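PDB 2FNU: UDP-4-amino-4,6-dideoxy-N-acetyl-beta-L-altrosamine transaminase from Helicobacter pylori, which catalyses the second step of pseudaminic acid biosynthesis, transferring an amino group between glutamate and a UDP-linked 4-keto sugar with pyridoxal phosphate as cofactor. Local coordinates for residues L60-R65 against E202-F207; F248-R253 against K278-N283. One frame throughout, in Å; residues are numbered along the deposited sequence.

Interaction 1: residues L60-R65 against E202-F207; sequences LLTLYR and EKMKLF
Thr62, Leu63 and Arg65 meet Met204 and Phe207 where two helices cross in the fold-type I aminotransferase domain. Helices 56-66 and 198-208 both rest on strand 49-53, one outer strand of the seven-stranded mixed sheet. Their short segments run at 129° to each other with axes 9.6 Å apart, a pair joined by side chains and one water.

The apolar part lies around Thr62. Its methyl CG2 faces both Met204 CB, at 3.6 Å, and Phe207 CD1, at 3.7 Å, while farther along the methionine SD comes to 3.9 Å from Leu63 CA, beside the leucine's own CD1. The Thr62 and Phe207 side chains run past each other in opposite directions. With CG anti to the backbone N (chi1 -170°), the phenylalanine carries its ring across the gap and brings CD1 to 3.4 Å from Thr62 OG1, which meets the ring at its edge. The hydroxyl's hydrogen is committed to the carbonyl Ser58 O within its own helix, and it is the oxygen that lies near the ring edge.

Arg65 illustrates an aromatic-guanidinium contact that is not a face stack. The planes stand 88° apart, and the edge of Phe207 points at one guanidinium face, with CZ 3.8 Å from Arg65 NH1. The same NH1 forms a salt bridge to Glu93 of the second subunit, so the contact reaches the dimer interface.

The polar link is a water that donates to Arg65 O (3.0 Å) and accepts from Lys203 NZ (2.8 Å), an ammonium also hydrogen-bonded to Asn66 O.

Interaction 2: residues F248-R253 against K278-N283; sequences FLMQKR and KDKSSN
A single carbonyl oxygen, Ser282 O, is gripped side-on by two nitrogens of Arg253. NE donates over 2.8 Å to Ser282 O, approaching almost straight on to the carbonyl (C=O...N 166°). NH2 reaches the same Ser282 O over 2.9 Å, in the carbonyl plane and on a lone pair (139°). The oxygen lies in the guanidinium plane, and the bend of the arginine chain at chi3 (-62°) lays one face of that group over its own helix, near Leu249 O and Met250 CA. The third nitrogen, NH1, is hydrogen-bonded to Pro184 O, which fixes the group's rotation.

Van der Waals contacts flank this grip. Arg253 CB packs 3.7 Å from Asn283 CB, and Met250, crossing Lys280 at about a right angle, sets its CE 3.8 Å from Lys280 CB and 3.5 Å from Ser281 O.

The loop is braced from within: Asn283 N donates to Ser281 OG (3.0 Å), forming an ST turn. Ser282 OG is hydrogen-bonded to His157 O of the cofactor pocket, consistent with a second-shell place. The Arg253 side chain is about 8 Å from that of Lys183, cofactor-bound in the resting enzyme but not here.

How the interactions relate
From the N terminus, the chain first passes through 60-65 and returns at 202-207, so interaction 1 closes a long loop of 136 residues that holds six of the seven strands of the main sheet. Only afterwards does helix 246-264 begin, and interaction 2 closes a much shorter loop of 24 residues, from that helix through strand 270-272 to the segment ahead of strand 286-290. The two loops lie in series, neither nested nor crossed. The centres of interactions 1 and 2 are about 29 Å apart, on opposite sides of the chain's centre. One contact ties helices beside the sheet's edge, near the partner subunit; the other joins a later helix to the loop that is hydrogen-bonded to a residue of the cofactor pocket.

Interaction 1: residues L60-R65 against E202-F207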
loop_
_atom_site.group_PDB
_atom_site.type_symbol
_atom_site.label_atom_id
_atom_site.label_comp_id
_atom_site.label_asym_id
_atom_site.label_seq_id
_atom_site.Cartn_x
_atom_site.Cartn_y
_atom_site.Cartn_z
ATOM N N LEU B 60 -5.327 -8.749 2.725
ATOM C CA LEU B 60 -5.165 -10.201 2.826
ATOM C C LEU B 60 -3.912 -10.550 3.629
ATOM O O LEU B 60 -3.955 -11.425 4.505
ATOM C CB LEU B 60 -5.087 -10.850 1.427
ATOM C CG LEU B 60 -6.397 -11.000 0.659
ATOM C CD1 LEU B 60 -6.130 -11.295 -0.813
ATOM C CD2 LEU B 60 -7.261 -12.092 1.255
ATOM N N LEU B 61 -2.795 -9.874 3.342
ATOM C CA LEU B 61 -1.567 -10.162 4.081
ATOM C C LEU B 61 -1.793 -9.875 5.566
ATOM O O LEU B 61 -1.401 -10.656 6.438
ATOM C CB LEU B 61 -0.412 -9.289 3.600
ATOM C CG LEU B 61 0.887 -9.439 4.408
ATOM C CD1 LEU B 61 1.482 -10.835 4.177
ATOM C CD2 LEU B 61 1.899 -8.358 4.026
ATOM N N THR B 62 -2.419 -8.742 5.855
ATOM C CA THR B 62 -2.660 -8.361 7.253
ATOM C C THR B 62 -3.538 -9.391 7.970
ATOM O O THR B 62 -3.263 -9.764 9.112
ATOM C CB THR B 62 -3.299 -6.968 7.306
ATOM O OG1 THR B 62 -2.384 -6.044 6.703
ATOM C CG2 THR B 62 -3.572 -6.529 8.757
ATOM N N LEU B 63 -4.578 -9.852 7.291
ATOM C CA LEU B 63 -5.437 -10.899 7.850
ATOM C C LEU B 63 -4.657 -12.209 8.053
ATOM O O LEU B 63 -4.717 -12.812 9.145
ATOM C CB LEU B 63 -6.660 -11.135 6.948
ATOM C CG LEU B 63 -7.551 -12.304 7.399
ATOM C CD1 LEU B 63 -8.050 -12.143 8.846
ATOM C CD2 LEU B 63 -8.735 -12.368 6.411
ATOM N N TYR B 64 -3.948 -12.665 7.022
ATOM C CA TYR B 64 -3.273 -13.956 7.117
ATOM C C TYR B 64 -2.197 -13.958 8.197
ATOM O O TYR B 64 -1.965 -14.991 8.837
ATOM C CB TYR B 64 -2.616 -14.302 5.782
ATOM C CG TYR B 64 -3.560 -14.606 4.615
ATOM C CD1 TYR B 64 -3.079 -14.586 3.314
ATOM C CD2 TYR B 64 -4.916 -14.936 4.820
ATOM C CE1 TYR B 64 -3.886 -14.908 2.226
ATOM C CE2 TYR B 64 -5.749 -15.245 3.745
ATOM C CZ TYR B 64 -5.213 -15.236 2.434
ATOM O OH TYR B 64 -5.996 -15.549 1.341
ATOM N N ARG B 65 -1.531 -12.819 8.386
ATOM C CA ARG B 65 -0.446 -12.727 9.358
ATOM C C ARG B 65 -0.979 -12.661 10.778
ATOM O O ARG B 65 -0.276 -13.037 11.729
ATOM C CB ARG B 65 0.427 -11.485 9.093
ATOM C CG ARG B 65 1.388 -11.644 7.899
ATOM C CD ARG B 65 2.609 -12.544 8.220
ATOM N NE ARG B 65 3.399 -11.995 9.329
ATOM C CZ ARG B 65 4.279 -10.996 9.206
ATOM N NH1 ARG B 65 4.539 -10.447 8.017
ATOM N NH2 ARG B 65 4.899 -10.543 10.293
ATOM N N GLU B 202 -8.044 -5.185 16.454
ATOM C CA GLU B 202 -7.002 -4.349 17.041
ATOM C C GLU B 202 -5.595 -4.780 16.588
ATOM O O GLU B 202 -4.726 -3.919 16.392
ATOM C CB GLU B 202 -7.109 -4.326 18.572
ATOM C CG GLU B 202 -8.445 -3.790 19.101
ATOM C CD GLU B 202 -8.702 -2.317 18.781
ATOM O OE1 GLU B 202 -7.760 -1.579 18.401
ATOM O OE2 GLU B 202 -9.873 -1.895 18.889
ATOM N N LYS B 203 -5.374 -6.087 16.423
ATOM C CA LYS B 203 -4.049 -6.569 15.952
ATOM C C LYS B 203 -3.778 -6.095 14.517
ATOM O O LYS B 203 -2.668 -5.633 14.189
ATOM C CB LYS B 203 -3.972 -8.089 15.968
ATOM C CG LYS B 203 -3.585 -8.696 17.287
ATOM C CD LYS B 203 -3.557 -10.217 17.204
ATOM C CE LYS B 203 -2.382 -10.732 16.376
ATOM N NZ LYS B 203 -2.203 -12.239 16.461
ATOM N N MET B 204 -4.791 -6.227 13.661
ATOM C CA MET B 204 -4.661 -5.776 12.270
ATOM C C MET B 204 -4.467 -4.273 12.147
ATOM O O MET B 204 -3.719 -3.802 11.285
ATOM C CB MET B 204 -5.885 -6.218 11.472
ATOM C CG MET B 204 -5.971 -7.737 11.342
ATOM S SD MET B 204 -7.262 -8.291 10.187
ATOM C CE MET B 204 -8.749 -7.597 10.963
ATOM N N LYS B 205 -5.129 -3.524 13.025
ATOM C CA LYS B 205 -5.028 -2.076 13.019
ATOM C C LYS B 205 -3.595 -1.613 13.279
ATOM O O LYS B 205 -3.088 -0.734 12.577
ATOM C CB LYS B 205 -6.008 -1.496 14.046
ATOM C CG LYS B 205 -6.145 0.013 14.044
ATOM C CD LYS B 205 -7.186 0.416 15.106
ATOM C CE LYS B 205 -7.455 1.903 15.095
ATOM N NZ LYS B 205 -8.662 2.192 15.922
ATOM N N LEU B 206 -2.931 -2.219 14.259
ATOM C CA LEU B 206 -1.529 -1.883 14.508
ATOM C C LEU B 206 -0.636 -2.313 13.337
ATOM O O LEU B 206 0.289 -1.575 12.950
ATOM C CB LEU B 206 -1.051 -2.517 15.811
ATOM C CG LEU B 206 -1.688 -1.908 17.055
ATOM C CD1 LEU B 206 -1.538 -2.879 18.202
ATOM C CD2 LEU B 206 -1.024 -0.553 17.365
ATOM N N PHE B 207 -0.920 -3.492 12.776
ATOM C CA PHE B 207 -0.087 -4.035 11.679
ATOM C C PHE B 207 -0.142 -3.134 10.455
ATOM O O PHE B 207 0.838 -3.041 9.694
ATOM C CB PHE B 207 -0.581 -5.430 11.330
ATOM C CG PHE B 207 0.318 -6.210 10.399
ATOM C CD1 PHE B 207 0.075 -6.222 9.014
ATOM C CD2 PHE B 207 1.361 -6.995 10.910
ATOM C CE1 PHE B 207 0.866 -6.997 8.159
ATOM C CE2 PHE B 207 2.157 -7.756 10.072
ATOM C CZ PHE B 207 1.911 -7.754 8.693
HETATM O O HOH W 1 -0.254 -13.296 14.685
#

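Interaction 2: residues F248-R253 against K278-N283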
loop_
_atom_site.group_PDB
_atom_site.type_symbol
_atom_site.label_atom_id
_atom_site.label_comp_id
_atom_site.label_asym_id
_atom_site.label_seq_id
_atom_site.Cartn_x
_atom_site.Cartn_y
_atom_site.Cartn_z
ATOM N N PHE B 248 -27.502 1.190 -5.703
ATOM C CA PHE B 248 -27.841 1.721 -7.025
ATOM C C PHE B 248 -26.899 1.165 -8.095
ATOM O O PHE B 248 -27.343 0.692 -9.149
ATOM C CB PHE B 248 -27.796 3.258 -6.995
ATOM C CG PHE B 248 -27.918 3.905 -8.349
ATOM C CD1 PHE B 248 -29.167 4.193 -8.884
ATOM C CD2 PHE B 248 -26.780 4.230 -9.087
ATOM C CE1 PHE B 248 -29.281 4.793 -10.151
ATOM C CE2 PHE B 248 -26.887 4.831 -10.351
ATOM C CZ PHE B 248 -28.145 5.105 -10.874
ATOM N N LEU B 249 -25.597 1.214 -7.830
ATOM C CA LEU B 249 -24.620 0.726 -8.795
ATOM C C LEU B 249 -24.814 -0.778 -9.016
ATOM O O LEU B 249 -24.736 -1.269 -10.144
ATOM C CB LEU B 249 -23.196 1.009 -8.284
ATOM C CG LEU B 249 -22.861 2.496 -8.101
ATOM C CD1 LEU B 249 -21.560 2.701 -7.302
ATOM C CD2 LEU B 249 -22.762 3.209 -9.458
ATOM N N MET B 250 -25.056 -1.514 -7.927
ATOM C CA MET B 250 -25.241 -2.958 -8.003
ATOM C C MET B 250 -26.475 -3.284 -8.844
ATOM O O MET B 250 -26.470 -4.235 -9.649
ATOM C CB MET B 250 -25.372 -3.553 -6.593
ATOM C CG MET B 250 -25.653 -5.050 -6.580
ATOM S SD MET B 250 -25.421 -5.703 -4.916
ATOM C CE MET B 250 -26.956 -6.610 -4.686
ATOM N N GLN B 251 -27.527 -2.489 -8.675
ATOM C CA GLN B 251 -28.757 -2.729 -9.435
ATOM C C GLN B 251 -28.579 -2.386 -10.926
ATOM O O GLN B 251 -29.177 -3.039 -11.796
ATOM C CB GLN B 251 -29.945 -1.998 -8.809
ATOM C CG GLN B 251 -31.278 -2.200 -9.561
ATOM C CD GLN B 251 -31.773 -3.658 -9.581
ATOM O OE1 GLN B 251 -31.418 -4.496 -8.728
ATOM N NE2 GLN B 251 -32.610 -3.963 -10.568
ATOM N N LYS B 252 -27.753 -1.382 -11.234
ATOM C CA LYS B 252 -27.427 -1.138 -12.638
ATOM C C LYS B 252 -26.747 -2.345 -13.264
ATOM O O LYS B 252 -27.062 -2.707 -14.398
ATOM C CB LYS B 252 -26.585 0.125 -12.814
ATOM C CG LYS B 252 -27.362 1.406 -12.514
ATOM C CD LYS B 252 -28.376 1.693 -13.618
ATOM C CE LYS B 252 -29.145 2.982 -13.350
ATOM N NZ LYS B 252 -30.254 3.180 -14.333
ATOM N N ARG B 253 -25.798 -2.954 -12.539
ATOM C CA ARG B 253 -25.132 -4.152 -13.037
ATOM C C ARG B 253 -26.123 -5.315 -13.146
ATOM O O ARG B 253 -26.070 -6.097 -14.097
ATOM C CB ARG B 253 -23.922 -4.509 -12.172
ATOM C CG ARG B 253 -22.801 -3.461 -12.241
ATOM C CD ARG B 253 -21.509 -3.964 -11.592
ATOM N NE ARG B 253 -21.718 -4.249 -10.179
ATOM C CZ ARG B 253 -21.566 -3.367 -9.192
ATOM N NH1 ARG B 253 -21.161 -2.111 -9.442
ATOM N NH2 ARG B 253 -21.820 -3.757 -7.947
ATOM N N LYS B 278 -29.229 -17.589 -6.588
ATOM C CA LYS B 278 -30.311 -17.781 -5.612
ATOM C C LYS B 278 -30.356 -16.646 -4.597
ATOM O O LYS B 278 -31.302 -16.545 -3.819
ATOM C CB LYS B 278 -30.150 -19.122 -4.897
ATOM C CG LYS B 278 -30.398 -20.312 -5.822
ATOM C CD LYS B 278 -30.167 -21.638 -5.109
ATOM C CE LYS B 278 -30.463 -22.811 -6.038
ATOM N NZ LYS B 278 -30.141 -24.120 -5.408
ATOM N N ASP B 279 -29.339 -15.790 -4.609
ATOM C CA ASP B 279 -29.327 -14.606 -3.755
ATOM C C ASP B 279 -28.814 -13.441 -4.578
ATOM O O ASP B 279 -28.237 -13.635 -5.662
ATOM C CB ASP B 279 -28.404 -14.788 -2.542
ATOM C CG ASP B 279 -29.135 -15.337 -1.316
ATOM O OD1 ASP B 279 -29.984 -14.614 -0.706
ATOM O OD2 ASP B 279 -28.815 -16.477 -0.943
ATOM N N LYS B 280 -29.029 -12.233 -4.073
ATOM C CA LYS B 280 -28.489 -11.033 -4.719
ATOM C C LYS B 280 -26.975 -11.110 -4.787
ATOM O O LYS B 280 -26.323 -11.510 -3.814
ATOM C CB LYS B 280 -28.863 -9.789 -3.941
ATOM C CG LYS B 280 -30.295 -9.350 -4.069
ATOM C CD LYS B 280 -30.374 -7.891 -3.595
ATOM C CE LYS B 280 -31.749 -7.451 -3.178
ATOM N NZ LYS B 280 -31.634 -6.049 -2.661
ATOM N N SER B 281 -26.419 -10.753 -5.947
ATOM C CA SER B 281 -24.967 -10.717 -6.150
ATOM C C SER B 281 -24.536 -9.311 -6.521
ATOM O O SER B 281 -25.305 -8.552 -7.133
ATOM C CB SER B 281 -24.551 -11.658 -7.293
ATOM O OG SER B 281 -23.206 -11.416 -7.736
ATOM N N SER B 282 -23.286 -8.983 -6.177
ATOM C CA SER B 282 -22.704 -7.706 -6.570
ATOM C C SER B 282 -22.623 -7.585 -8.097
ATOM O O SER B 282 -22.521 -6.485 -8.637
ATOM C CB SER B 282 -21.292 -7.613 -5.994
ATOM O OG SER B 282 -20.459 -8.580 -6.628
ATOM N N ASN B 283 -22.615 -8.718 -8.792
ATOM C CA ASN B 283 -22.450 -8.736 -10.251
ATOM C C ASN B 283 -21.142 -8.082 -10.674
ATOM O O ASN B 283 -21.096 -7.344 -11.655
ATOM C CB ASN B 283 -23.619 -8.035 -10.968
ATOM C CG ASN B 283 -24.933 -8.766 -10.789
ATOM O OD1 ASN B 283 -25.941 -8.186 -10.347
ATOM N ND2 ASN B 283 -24.934 -10.041 -11.119
#